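Local atomic coordinates of putative uncharacterized protein (Acidianus two-tailed virus, PDB entry 3FAJ), a protein that is a structural component of the virion of an archaeal virus and may bind DNA, although its exact role has not been established. Residues 29-34 against 60-65; 37-42 against 113-118; 54-59 against 73-78; 69-74 against 129-134; 119-122 against 126-129. One frame throughout, in Å; residues are numbered along the deposited sequence. Where two conformers were deposited one is given.

All five contacts pack the helices of one small, mainly helical chain. Interactions 1 and 3 lie on helix 51-66, which interaction 3 pairs with helix 69-86; interactions 1 and 2 share helix 31-43, joining it to helices 51-66 and 113-123. Interaction 4 brings helix 69-86 against helix 125-132, and interaction 5 ties that last helix to the end of helix 113-123, which precedes it. Along the chain, interaction 3 is nested within the loop closed by interaction 2, whereas interactions 1 and 2 alternate. The centres of interactions 1 and 4 are about 7 Å apart, those of 2 and 4 about 16 Å. Together they tie these five helices into one small bundle.

Interaction 1: residues 29-34 against 60-65; sequences GDYAGG and EANARR
A CH-pi contact backed by a bridging water joins Tyr-31, in the first turn of helix 31-43, to Asn-62, near the C-terminal end of helix 51-66. CB of Asn-62 lies 3.4 Å from the centroid of the Tyr-31 ring and 7° off its normal, squarely over the middle of one face. The opposite face is met toward its rim by the carbonyl oxygen of Gly-29, so the ring is held between a methylene and a peptide group. With chi1 at -51°, CG of Tyr-31 stands beside the backbone N, which leads the ring across to the neighbouring helix. Beyond CB, the Asn-62 amide is tilted 37° to the ring, its ND2 3.8 Å from Tyr-31 CD1. Farther round the ring, CD2 of Tyr-31 lies 3.6 Å from Ala-63 N, an oblique approach. A water accounts for the polar end: it is 3.0 Å from Tyr-31 OH and donates to Asn-62 O at 2.8 Å. The Asn-62 amide is steadied in turn by Arg-65, whose NH2 donates to Asn-62 OD1 over 2.8 Å from outside the carbonyl plane, while Ala-61 O lies over the guanidinium face. Glu-59, Ala-66 and Asp-68 also touch Tyr-31, and Ala-32 turns to the other flank, against helix 125-132. Just before the ring, OD1 of Asp-30 accepts from Gly-33 N at 3.0 Å. This bond makes Asp-30 the N-cap of helix 31-43; Asp-30 is also the centre of an inverse gamma turn. The whole is a capped helix start packed on its neighbour through an aromatic ring.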
# COMPACT_ATOMS: atom_id res chain seq x y z
N GLY A 29 -13.30 -3.71 -8.52
CA GLY A 29 -12.07 -3.66 -9.29
C GLY A 29 -11.19 -2.47 -8.93
O GLY A 29 -10.17 -2.23 -9.58
N ASP A 30 -11.58 -1.73 -7.89
CA ASP A 30 -10.81 -0.55 -7.50
C ASP A 30 -9.72 -0.95 -6.52
O ASP A 30 -9.80 -0.69 -5.31
CB ASP A 30 -11.72 0.54 -6.91
CG ASP A 30 -11.00 1.88 -6.72
OD1 ASP A 30 -9.80 1.97 -7.02
OD2 ASP A 30 -11.69 2.85 -6.29
N TYR A 31 -8.68 -1.60 -7.05
CA TYR A 31 -7.60 -2.13 -6.22
C TYR A 31 -6.76 -1.02 -5.61
O TYR A 31 -6.28 -1.17 -4.49
CB TYR A 31 -6.74 -3.13 -7.02
CG TYR A 31 -7.58 -4.17 -7.71
CD1 TYR A 31 -8.55 -4.91 -7.01
CD2 TYR A 31 -7.44 -4.40 -9.08
CE1 TYR A 31 -9.36 -5.85 -7.67
CE2 TYR A 31 -8.23 -5.35 -9.73
CZ TYR A 31 -9.18 -6.07 -9.01
OH TYR A 31 -9.97 -7.00 -9.67
N ALA A 32 -6.58 0.07 -6.36
CA ALA A 32 -5.90 1.24 -5.84
C ALA A 32 -6.61 1.75 -4.57
O ALA A 32 -5.96 1.99 -3.54
CB ALA A 32 -5.83 2.34 -6.93
N GLY A 33 -7.93 1.91 -4.64
CA GLY A 33 -8.73 2.34 -3.47
C GLY A 33 -8.61 1.36 -2.31
O GLY A 33 -8.49 1.77 -1.14
N GLY A 34 -8.61 0.06 -2.64
CA GLY A 34 -8.48 -0.99 -1.62
C GLY A 34 -7.11 -0.90 -0.95
O GLY A 34 -7.00 -1.07 0.27
N GLU A 60 -1.84 -5.75 -5.04
CA GLU A 60 -0.86 -5.72 -6.13
C GLU A 60 -1.09 -6.88 -7.11
O GLU A 60 -1.05 -6.70 -8.33
CB GLU A 60 0.55 -5.81 -5.52
CG GLU A 60 1.67 -5.72 -6.51
CD GLU A 60 3.02 -5.76 -5.81
OE1 GLU A 60 3.04 -5.90 -4.56
OE2 GLU A 60 4.03 -5.70 -6.54
N ALA A 61 -1.35 -8.08 -6.70
CA ALA A 61 -1.64 -9.20 -7.60
C ALA A 61 -2.94 -8.96 -8.36
O ALA A 61 -3.02 -9.28 -9.54
CB ALA A 61 -1.72 -10.52 -6.82
N ASN A 62 -3.95 -8.42 -7.67
CA ASN A 62 -5.23 -8.11 -8.33
C ASN A 62 -4.99 -7.11 -9.48
O ASN A 62 -5.51 -7.29 -10.60
CB ASN A 62 -6.20 -7.47 -7.34
CG ASN A 62 -6.79 -8.45 -6.34
OD1 ASN A 62 -6.90 -9.65 -6.59
ND2 ASN A 62 -7.21 -7.91 -5.19
N ALA A 63 -4.22 -6.06 -9.18
CA ALA A 63 -3.83 -5.04 -10.16
C ALA A 63 -3.09 -5.66 -11.34
O ALA A 63 -3.41 -5.37 -12.48
CB ALA A 63 -2.99 -3.92 -9.48
N ARG A 64 -2.11 -6.53 -11.07
CA ARG A 64 -1.38 -7.22 -12.12
C ARG A 64 -2.34 -8.01 -13.03
O ARG A 64 -2.29 -7.89 -14.26
CB ARG A 64 -0.32 -8.13 -11.48
CG ARG A 64 0.70 -8.70 -12.45
CD ARG A 64 1.73 -9.55 -11.72
NE ARG A 64 1.12 -10.61 -10.91
CZ ARG A 64 0.60 -11.74 -11.40
NH1 ARG A 64 0.60 -11.99 -12.71
NH2 ARG A 64 0.07 -12.62 -10.56
N ARG A 65 -3.22 -8.78 -12.42
CA ARG A 65 -4.16 -9.63 -13.18
C ARG A 65 -5.07 -8.79 -14.09
O ARG A 65 -5.40 -9.21 -15.19
CB ARG A 65 -4.97 -10.49 -12.23
CG ARG A 65 -4.16 -11.65 -11.63
CD ARG A 65 -5.04 -12.62 -10.86
NE ARG A 65 -5.46 -12.10 -9.56
CZ ARG A 65 -4.81 -12.30 -8.42
NH1 ARG A 65 -3.68 -13.01 -8.40
NH2 ARG A 65 -5.29 -11.79 -7.30
O HOH W 1 -7.84 -8.71 -11.01

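Interaction 2: residues 37-42 against 113-118; sequences KILDMF and PEYQQA
Tyr-115 OH is the polar atom at the centre of this contact: it is hydrogen-bonded to Glu-43 OE2 while carbons of Leu-39 and Phe-42 close around it. CB of Leu-39 is 3.7 Å from Tyr-115 OH and CD2 of the same leucine 3.8 Å. CD2 of Phe-42 comes to 3.9 Å from Tyr-115 OH, which approaches the phenylalanine ring at its edge, near the ring plane. Leu-39 and Tyr-115 arrive from opposite directions, and CD2 of Leu-39 meets the tyrosine ring edge-on, 4.1 Å from CE1. Phe-42 and Tyr-115 instead slide past each other. The CG of Tyr-115 lies opposite the backbone N (chi1 171°), which sends the long ring straight across from helix 113-123 and lets it span backbones whose nearest CA atoms, those of Leu-39 and Tyr-115, are 10.2 Å apart. Ile-78 of helix 69-86 touches both Leu-39 and Tyr-115, and Val-109 touches Tyr-115 and Phe-42. A salt bridge from Asp-40 OD1 to Lys-119 NZ joins the same two helices. A buried hydroxyl among hydrocarbon groups would be costly without a partner; the Glu-43 carboxylate supplies one, which probably helps to hold the end of the ring in place.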
# COMPACT_ATOMS: atom_id res chain seq x y z
N LYS A 37 -7.12 1.99 1.51
CA LYS A 37 -7.80 1.61 2.76
C LYS A 37 -6.85 0.84 3.68
O LYS A 37 -6.80 1.12 4.88
CB LYS A 37 -9.07 0.80 2.47
CG LYS A 37 -10.19 1.67 1.97
CD LYS A 37 -11.35 0.84 1.51
CE LYS A 37 -12.37 1.72 0.86
NZ LYS A 37 -13.29 0.90 0.06
N ILE A 38 -6.09 -0.09 3.11
CA ILE A 38 -5.09 -0.87 3.86
C ILE A 38 -4.03 0.09 4.42
O ILE A 38 -3.66 0.01 5.61
CB ILE A 38 -4.43 -1.98 3.00
CG1 ILE A 38 -5.44 -3.08 2.67
CG2 ILE A 38 -3.17 -2.58 3.70
CD1 ILE A 38 -5.07 -3.93 1.41
N LEU A 39 -3.58 1.02 3.58
CA LEU A 39 -2.56 2.00 4.02
C LEU A 39 -3.06 2.88 5.18
O LEU A 39 -2.31 3.16 6.13
CB LEU A 39 -2.07 2.86 2.85
CG LEU A 39 -1.30 2.04 1.80
CD1 LEU A 39 -1.01 2.96 0.62
CD2 LEU A 39 -0.00 1.44 2.39
N ASP A 40 -4.32 3.30 5.12
CA ASP A 40 -4.90 4.07 6.23
C ASP A 40 -4.92 3.26 7.54
O ASP A 40 -4.67 3.80 8.63
CB ASP A 40 -6.32 4.55 5.86
CG ASP A 40 -6.31 5.68 4.84
OD1 ASP A 40 -5.26 6.31 4.61
OD2 ASP A 40 -7.40 5.94 4.28
N MET A 41 -5.25 1.97 7.44
CA MET A 41 -5.25 1.08 8.63
C MET A 41 -3.83 0.88 9.16
O MET A 41 -3.60 0.84 10.38
CB MET A 41 -5.86 -0.26 8.25
CG MET A 41 -7.34 -0.16 7.91
SD MET A 41 -7.99 -1.81 7.59
CE MET A 41 -7.10 -2.40 6.23
N PHE A 42 -2.87 0.76 8.24
CA PHE A 42 -1.45 0.66 8.59
C PHE A 42 -1.04 1.89 9.42
O PHE A 42 -0.43 1.76 10.49
CB PHE A 42 -0.61 0.55 7.30
CG PHE A 42 0.83 0.90 7.48
CD1 PHE A 42 1.70 0.05 8.18
CD2 PHE A 42 1.34 2.08 6.92
CE1 PHE A 42 3.07 0.38 8.34
CE2 PHE A 42 2.70 2.40 7.06
CZ PHE A 42 3.56 1.55 7.77
N PRO A 113 8.93 10.94 1.42
CA PRO A 113 8.20 11.56 0.31
C PRO A 113 7.76 10.57 -0.79
O PRO A 113 6.72 10.76 -1.39
CB PRO A 113 9.19 12.61 -0.23
CG PRO A 113 10.11 12.88 0.93
CD PRO A 113 10.27 11.54 1.59
N GLU A 114 8.54 9.51 -1.02
CA GLU A 114 8.16 8.53 -2.03
C GLU A 114 6.90 7.78 -1.60
O GLU A 114 6.03 7.49 -2.42
CB GLU A 114 9.31 7.54 -2.33
CG GLU A 114 8.96 6.65 -3.54
CD GLU A 114 9.97 5.58 -3.84
OE1 GLU A 114 11.13 5.70 -3.42
OE2 GLU A 114 9.59 4.60 -4.53
N TYR A 115 6.77 7.52 -0.30
CA TYR A 115 5.56 6.87 0.20
C TYR A 115 4.36 7.81 0.01
O TYR A 115 3.29 7.41 -0.45
CB TYR A 115 5.71 6.52 1.68
CG TYR A 115 4.41 6.04 2.32
CD1 TYR A 115 4.04 4.70 2.28
CD2 TYR A 115 3.55 6.94 2.95
CE1 TYR A 115 2.87 4.27 2.89
CE2 TYR A 115 2.35 6.52 3.55
CZ TYR A 115 2.02 5.17 3.50
OH TYR A 115 0.87 4.71 4.10
N GLN A 116 4.54 9.06 0.41
CA GLN A 116 3.45 10.04 0.28
C GLN A 116 3.00 10.13 -1.18
O GLN A 116 1.79 10.17 -1.46
CB GLN A 116 3.88 11.42 0.76
CG GLN A 116 4.23 11.46 2.25
CD GLN A 116 4.99 12.74 2.66
OE1 GLN A 116 5.41 13.56 1.81
NE2 GLN A 116 5.20 12.90 3.96
N GLN A 117 3.95 10.17 -2.11
CA GLN A 117 3.63 10.28 -3.54
C GLN A 117 2.86 9.05 -4.01
O GLN A 117 1.87 9.17 -4.75
CB GLN A 117 4.89 10.40 -4.38
CG GLN A 117 5.61 11.69 -4.34
CD GLN A 117 6.83 11.62 -5.23
OE1 GLN A 117 7.24 10.53 -5.64
NE2 GLN A 117 7.39 12.77 -5.57
N ALA A 118 3.33 7.86 -3.59
CA ALA A 118 2.72 6.62 -4.05
C ALA A 118 1.29 6.50 -3.52
O ALA A 118 0.36 6.16 -4.25
CB ALA A 118 3.57 5.40 -3.62

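Interaction 3: residues 54-59 against 73-78; sequences LKLAGE and EAIHAI
Helices 51-66 and 69-86 form an antiparallel helical hairpin, and Leu-56 and Ile-75 pack at its middle. The segment axes run at 164° to each other with a closest approach of 9.3 Å, and the CA atoms of Leu-56 and Ile-75 come within 6.6 Å. Ile-75 does most of the touching, using both of its branches. Its CG2, which the first torsion sets opposite the backbone N, presses on the Leu-56 backbone, 3.3 Å from the carbonyl O, and stands 3.9 Å from the CB of Leu-56. Its other branch is extended (chi2 164°) and carries CD1 along the helix to Glu-59 CB, 3.9 Å away. The one isoleucine therefore spans two residues lying almost one turn apart on the partner helix. Only the CB end of Glu-59 joins in: the chain bends at chi2, taking the carboxylate away from helix 69-86 toward helix 31-43, where Glu-59 touches Tyr-31 and Ile-38. One turn further along, CD1 of Leu-56 meets CG2 of Ile-78 at 4.1 Å, the two side chains crossing at about a right angle. Val-79 and Ile-82 continue the cover over Leu-56, and Ile-38 reaches it from helix 31-43. Ile-78 extends the packing to Leu-39, Tyr-115 and Ala-118. With no hydrogen bond between the two segments, their cohesion rests on methyl groups of branched side chains fitted against methylenes, one another and a backbone carbonyl; the hydrocarbon base of Glu-59 takes part in this apolar seam while its charged end is kept apart from it.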
# COMPACT_ATOMS: atom_id res chain seq x y z
N LEU A 54 1.31 -8.51 3.29
CA LEU A 54 0.60 -9.62 2.64
C LEU A 54 -0.68 -9.10 1.99
O LEU A 54 -1.01 -9.47 0.86
CB LEU A 54 0.28 -10.71 3.66
CG LEU A 54 1.49 -11.47 4.24
CD1 LEU A 54 1.08 -12.26 5.47
CD2 LEU A 54 2.12 -12.37 3.17
N LYS A 55 -1.40 -8.24 2.71
CA LYS A 55 -2.63 -7.64 2.20
C LYS A 55 -2.35 -6.71 1.01
O LYS A 55 -3.10 -6.76 0.01
CB LYS A 55 -3.39 -6.88 3.29
CG LYS A 55 -4.03 -7.78 4.33
CD LYS A 55 -4.86 -6.97 5.30
CE LYS A 55 -5.81 -7.89 6.06
NZ LYS A 55 -6.67 -7.12 7.03
N LEU A 56 -1.32 -5.86 1.11
CA LEU A 56 -0.93 -5.00 -0.03
C LEU A 56 -0.53 -5.85 -1.22
O LEU A 56 -0.89 -5.54 -2.35
CB LEU A 56 0.23 -4.07 0.34
CG LEU A 56 -0.16 -2.93 1.29
CD1 LEU A 56 1.12 -2.21 1.78
CD2 LEU A 56 -1.18 -1.93 0.63
N ALA A 57 0.21 -6.94 -0.97
CA ALA A 57 0.63 -7.83 -2.04
C ALA A 57 -0.58 -8.42 -2.79
O ALA A 57 -0.54 -8.59 -4.02
CB ALA A 57 1.52 -8.95 -1.48
N GLY A 58 -1.64 -8.71 -2.04
CA GLY A 58 -2.90 -9.22 -2.61
C GLY A 58 -3.50 -8.21 -3.59
O GLY A 58 -3.96 -8.59 -4.68
N GLU A 59 -3.49 -6.89 -3.14
CA GLU A 59 -3.99 -5.88 -4.10
C GLU A 59 -3.05 -5.78 -5.29
O GLU A 59 -3.49 -5.61 -6.44
CB GLU A 59 -4.14 -4.51 -3.43
CG GLU A 59 -5.20 -4.44 -2.31
CD GLU A 59 -6.60 -4.82 -2.75
OE1 GLU A 59 -7.03 -4.45 -3.87
OE2 GLU A 59 -7.28 -5.54 -1.97
N GLU A 73 2.70 -1.21 -9.68
CA GLU A 73 4.04 -0.71 -9.37
C GLU A 73 4.05 0.20 -8.14
O GLU A 73 4.98 0.12 -7.32
CB GLU A 73 4.63 -0.01 -10.59
CG GLU A 73 4.92 -1.02 -11.73
CD GLU A 73 5.33 -0.36 -13.04
OE1 GLU A 73 5.06 0.84 -13.23
OE2 GLU A 73 5.92 -1.07 -13.88
N ALA A 74 3.01 1.03 -7.98
CA ALA A 74 2.96 1.89 -6.80
C ALA A 74 2.85 1.08 -5.51
O ALA A 74 3.56 1.37 -4.53
CB ALA A 74 1.81 2.95 -6.91
N ILE A 75 2.00 0.05 -5.53
CA ILE A 75 1.85 -0.83 -4.35
C ILE A 75 3.18 -1.55 -4.09
O ILE A 75 3.63 -1.62 -2.95
CB ILE A 75 0.67 -1.82 -4.50
CG1 ILE A 75 -0.66 -1.06 -4.67
CG2 ILE A 75 0.66 -2.77 -3.28
CD1 ILE A 75 -1.79 -1.96 -5.21
N HIS A 76 3.83 -2.03 -5.16
CA HIS A 76 5.11 -2.71 -5.01
C HIS A 76 6.13 -1.81 -4.30
O HIS A 76 6.86 -2.27 -3.40
CB HIS A 76 5.62 -3.17 -6.38
CG HIS A 76 6.79 -4.10 -6.30
ND1 HIS A 76 8.10 -3.66 -6.34
CD2 HIS A 76 6.85 -5.45 -6.21
CE1 HIS A 76 8.91 -4.70 -6.27
NE2 HIS A 76 8.18 -5.80 -6.20
N ALA A 77 6.17 -0.53 -4.69
CA ALA A 77 7.13 0.42 -4.09
C ALA A 77 6.86 0.58 -2.60
O ALA A 77 7.81 0.59 -1.79
CB ALA A 77 7.09 1.79 -4.82
N ILE A 78 5.59 0.68 -2.23
CA ILE A 78 5.20 0.84 -0.82
C ILE A 78 5.55 -0.42 -0.01
O ILE A 78 6.08 -0.32 1.10
CB ILE A 78 3.72 1.22 -0.68
CG1 ILE A 78 3.52 2.65 -1.25
CG2 ILE A 78 3.28 1.16 0.80
CD1 ILE A 78 2.01 3.01 -1.47

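Interaction 4: residues 69-74 against 129-134; sequences ERTKEA and VRNIER
The CA atoms of Thr-71 and Asn-131 approach to 8.1 Å where the first turns of helix 69-86 face the C-terminal part of helix 125-132. Their side chains bridge that gap from opposite directions: OG1 of Thr-71 comes within 3.6 Å of the amide carbon CG of Asn-131, bringing a hydroxyl against an amide group in a buried position. With chi1 at -69°, OG1 of Thr-71 stands beside the backbone N and points at the amide; the residue is further enclosed by Ala-32, Ala-63 and Leu-122. Beside this pair, nearer the surface, two arginines meet by unlike parts. The NH2 of Arg-130 lies 4.0 Å from the CB of Arg-70 and 4.2 Å from its CD, so a guanidinium rests on the aliphatic stem of its neighbour, with CD over one face. The two guanidinium planes stand 86° apart, and NE of Arg-70 remains 5.3 Å from NH2 of Arg-130, which keeps the like charges from touching. A bend at chi3 (62°) folds the end of Arg-130, whose NH2 also makes a weak hydrogen bond to Thr-127 OG1. Arg-70, by contrast, is extended from CG to NE. Phe-121 touches both arginine side chains from helix 113-123. At the last modelled residue, Arg-134 donates from NE to Ala-66 O, a bond that reaches the end of helix 51-66. Together these contacts lay the last modelled helix across the end of the bundle, against the start of helix 69-86, with a buried threonine-asparagine pair beside two arginines that meet nearer the surface.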
# COMPACT_ATOMS: atom_id res chain seq x y z
N GLU A 69 -1.16 -1.56 -14.46
CA GLU A 69 0.29 -1.73 -14.31
C GLU A 69 0.87 -0.70 -13.34
O GLU A 69 1.73 -1.03 -12.53
CB GLU A 69 0.99 -1.62 -15.67
CG GLU A 69 2.50 -1.90 -15.62
CD GLU A 69 3.17 -1.94 -16.97
OE1 GLU A 69 2.48 -1.95 -18.02
OE2 GLU A 69 4.42 -2.01 -16.98
N ARG A 70 0.43 0.55 -13.45
CA ARG A 70 0.99 1.63 -12.61
C ARG A 70 0.58 1.45 -11.15
O ARG A 70 1.38 1.70 -10.22
CB ARG A 70 0.56 3.00 -13.14
CG ARG A 70 1.05 3.30 -14.55
CD ARG A 70 0.78 4.76 -14.90
NE ARG A 70 1.21 5.12 -16.26
CZ ARG A 70 2.47 5.33 -16.62
NH1 ARG A 70 3.46 5.17 -15.74
NH2 ARG A 70 2.75 5.68 -17.88
N THR A 71 -0.66 0.98 -10.95
CA THR A 71 -1.17 0.66 -9.62
C THR A 71 -0.35 -0.47 -8.98
O THR A 71 0.07 -0.37 -7.80
CB THR A 71 -2.69 0.27 -9.70
OG1 THR A 71 -3.45 1.44 -10.04
CG2 THR A 71 -3.18 -0.30 -8.35
N LYS A 72 -0.10 -1.52 -9.75
CA LYS A 72 0.76 -2.63 -9.32
C LYS A 72 2.09 -2.07 -8.86
O LYS A 72 2.58 -2.41 -7.76
CB LYS A 72 0.94 -3.62 -10.46
CG LYS A 72 1.98 -4.73 -10.22
CD LYS A 72 2.31 -5.45 -11.52
CE LYS A 72 3.29 -4.64 -12.42
NZ LYS A 72 3.60 -5.41 -13.68
N GLU A 73 2.70 -1.21 -9.68
CA GLU A 73 4.04 -0.71 -9.37
C GLU A 73 4.05 0.20 -8.14
O GLU A 73 4.98 0.12 -7.32
CB GLU A 73 4.63 -0.01 -10.59
CG GLU A 73 4.92 -1.02 -11.73
CD GLU A 73 5.33 -0.36 -13.04
OE1 GLU A 73 5.06 0.84 -13.23
OE2 GLU A 73 5.92 -1.07 -13.88
N ALA A 74 3.01 1.03 -7.98
CA ALA A 74 2.96 1.89 -6.80
C ALA A 74 2.85 1.08 -5.51
O ALA A 74 3.56 1.37 -4.53
CB ALA A 74 1.81 2.95 -6.91
N VAL A 129 -10.36 5.62 -11.20
CA VAL A 129 -11.19 5.49 -12.41
C VAL A 129 -10.55 4.49 -13.37
O VAL A 129 -11.24 3.62 -13.91
CB VAL A 129 -11.36 6.85 -13.09
CG1 VAL A 129 -12.01 6.71 -14.48
CG2 VAL A 129 -12.17 7.76 -12.18
N ARG A 130 -9.25 4.62 -13.57
CA ARG A 130 -8.52 3.73 -14.47
C ARG A 130 -8.67 2.28 -14.03
O ARG A 130 -8.78 1.38 -14.87
CB ARG A 130 -7.04 4.11 -14.52
CG ARG A 130 -6.27 3.46 -15.66
CD ARG A 130 -4.96 4.17 -15.92
NE ARG A 130 -4.07 4.13 -14.76
CZ ARG A 130 -3.73 5.19 -14.04
NH1 ARG A 130 -4.21 6.39 -14.35
NH2 ARG A 130 -2.92 5.06 -13.00
N ASN A 131 -8.69 2.06 -12.72
CA ASN A 131 -8.83 0.71 -12.17
C ASN A 131 -10.25 0.17 -12.34
O ASN A 131 -10.44 -1.00 -12.67
CB ASN A 131 -8.44 0.69 -10.69
CG ASN A 131 -6.93 0.69 -10.49
OD1 ASN A 131 -6.17 0.45 -11.43
ND2 ASN A 131 -6.50 0.95 -9.27
N ILE A 132 -11.23 1.03 -12.12
CA ILE A 132 -12.64 0.65 -12.25
C ILE A 132 -12.96 0.36 -13.72
O ILE A 132 -13.61 -0.65 -14.04
CB ILE A 132 -13.59 1.70 -11.64
CG1 ILE A 132 -13.36 1.77 -10.12
CG2 ILE A 132 -15.08 1.38 -11.96
CD1 ILE A 132 -13.86 3.03 -9.44
N GLU A 133 -12.46 1.21 -14.62
CA GLU A 133 -12.70 1.05 -16.07
C GLU A 133 -12.07 -0.23 -16.61
O GLU A 133 -12.36 -0.65 -17.73
CB GLU A 133 -12.15 2.24 -16.85
CG GLU A 133 -12.91 3.54 -16.68
CD GLU A 133 -12.30 4.68 -17.49
OE1 GLU A 133 -11.06 4.69 -17.66
OE2 GLU A 133 -13.04 5.58 -17.93
N ARG A 134 -11.20 -0.85 -15.81
CA ARG A 134 -10.54 -2.10 -16.18
C ARG A 134 -11.05 -3.30 -15.38
O ARG A 134 -10.67 -4.45 -15.65
CB ARG A 134 -9.03 -1.98 -16.00
CG ARG A 134 -8.37 -0.96 -16.91
CD ARG A 134 -6.87 -1.02 -16.75
NE ARG A 134 -6.34 -2.28 -17.28
CZ ARG A 134 -5.91 -2.44 -18.53
NH1 ARG A 134 -5.92 -1.42 -19.39
NH2 ARG A 134 -5.46 -3.62 -18.93

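Interaction 5: residues 119-122 against 126-129; sequences KAFL and ATQV
OG1 of Thr-127 donates to the carbonyl O of Phe-121 over 2.8 Å, the shorter of two side-chain bonds that close the tight turn between helix 113-123 and helix 125-132. At this junction of two consecutive helices, two carbonyls of the last turn of one helix accept from side chains in the first turn of the next. The threonine oxygen approaches from above the Phe-121 carbonyl plane, 37° out of it. Ser-124, in the turn itself, hydrogen-bonds through OG to both Phe-121 O and Thr-127 OG1, so three oxygens are clustered here. The second bond runs from Gln-128 NE2 to Leu-122 O, at 3.3 Å and with an N-H...O angle of 158°; the acceptor lies close to the plane of the amide. The extended glutamine chain carries its NE2 back to the preceding helix, and its CG also passes 3.4 Å from Leu-122 O. The Phe-121 ring then covers the threonine bond. Its CG lies opposite the backbone N (chi1 176°), which swings the ring beneath Thr-127 so that OG1 stands 3.4 Å above the ring plane, over its centre. With its proton directed to the carbonyl, the hydroxyl probably presents its oxygen rather than its hydrogen to the ring. The same ring packs on Arg-70 and Ala-74 of helix 69-86. Leu-122 turns its side chain away from helix 125-132, against Thr-71 and Val-36, and presents mainly its carbonyl to the junction. The other branch of Thr-127 lies beside that carbonyl too, its CG2 4.2 Å from Leu-122 O.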
# COMPACT_ATOMS: atom_id res chain seq x y z
N LYS A 119 1.10 6.86 -2.24
CA LYS A 119 -0.23 6.79 -1.64
C LYS A 119 -1.19 7.78 -2.32
O LYS A 119 -2.32 7.44 -2.65
CB LYS A 119 -0.15 7.02 -0.12
CG LYS A 119 -1.51 6.92 0.57
CD LYS A 119 -1.33 7.03 2.08
CE LYS A 119 -2.67 6.77 2.78
NZ LYS A 119 -3.57 7.95 2.77
N ALA A 120 -0.71 9.00 -2.58
CA ALA A 120 -1.53 10.00 -3.29
C ALA A 120 -1.90 9.52 -4.69
O ALA A 120 -3.00 9.79 -5.17
CB ALA A 120 -0.79 11.30 -3.38
N PHE A 121 -0.96 8.87 -5.35
CA PHE A 121 -1.19 8.34 -6.70
C PHE A 121 -2.30 7.30 -6.66
O PHE A 121 -3.21 7.31 -7.49
CB PHE A 121 0.10 7.75 -7.27
CG PHE A 121 -0.07 7.11 -8.62
CD1 PHE A 121 -0.25 7.91 -9.75
CD2 PHE A 121 -0.03 5.73 -8.76
CE1 PHE A 121 -0.40 7.32 -11.01
CE2 PHE A 121 -0.19 5.13 -10.02
CZ PHE A 121 -0.36 5.94 -11.14
N LEU A 122 -2.23 6.41 -5.69
CA LEU A 122 -3.23 5.36 -5.57
C LEU A 122 -4.60 5.93 -5.20
O LEU A 122 -5.63 5.44 -5.66
CB LEU A 122 -2.80 4.33 -4.53
CG LEU A 122 -1.59 3.48 -4.98
CD1 LEU A 122 -1.07 2.78 -3.78
CD2 LEU A 122 -1.93 2.45 -6.07
N ALA A 126 -7.88 9.79 -11.03
CA ALA A 126 -7.43 9.24 -12.31
C ALA A 126 -7.07 7.77 -12.19
O ALA A 126 -7.44 6.95 -13.03
CB ALA A 126 -6.24 10.04 -12.85
N THR A 127 -6.32 7.43 -11.14
CA THR A 127 -5.90 6.05 -10.91
C THR A 127 -7.10 5.17 -10.58
O THR A 127 -7.26 4.09 -11.15
CB THR A 127 -4.84 5.99 -9.81
OG1 THR A 127 -3.71 6.76 -10.24
CG2 THR A 127 -4.40 4.54 -9.55
N GLN A 128 -7.96 5.63 -9.67
CA GLN A 128 -9.12 4.82 -9.28
C GLN A 128 -10.07 4.57 -10.43
O GLN A 128 -10.54 3.45 -10.64
CB GLN A 128 -9.80 5.40 -8.05
CG GLN A 128 -8.81 5.43 -6.87
CD GLN A 128 -9.47 5.60 -5.53
OE1 GLN A 128 -10.68 5.55 -5.43
NE2 GLN A 128 -8.66 5.76 -4.49
N VAL A 129 -10.36 5.62 -11.20
CA VAL A 129 -11.19 5.49 -12.41
C VAL A 129 -10.55 4.49 -13.37
O VAL A 129 -11.24 3.62 -13.91
CB VAL A 129 -11.36 6.85 -13.09
CG1 VAL A 129 -12.01 6.71 -14.48
CG2 VAL A 129 -12.17 7.76 -12.18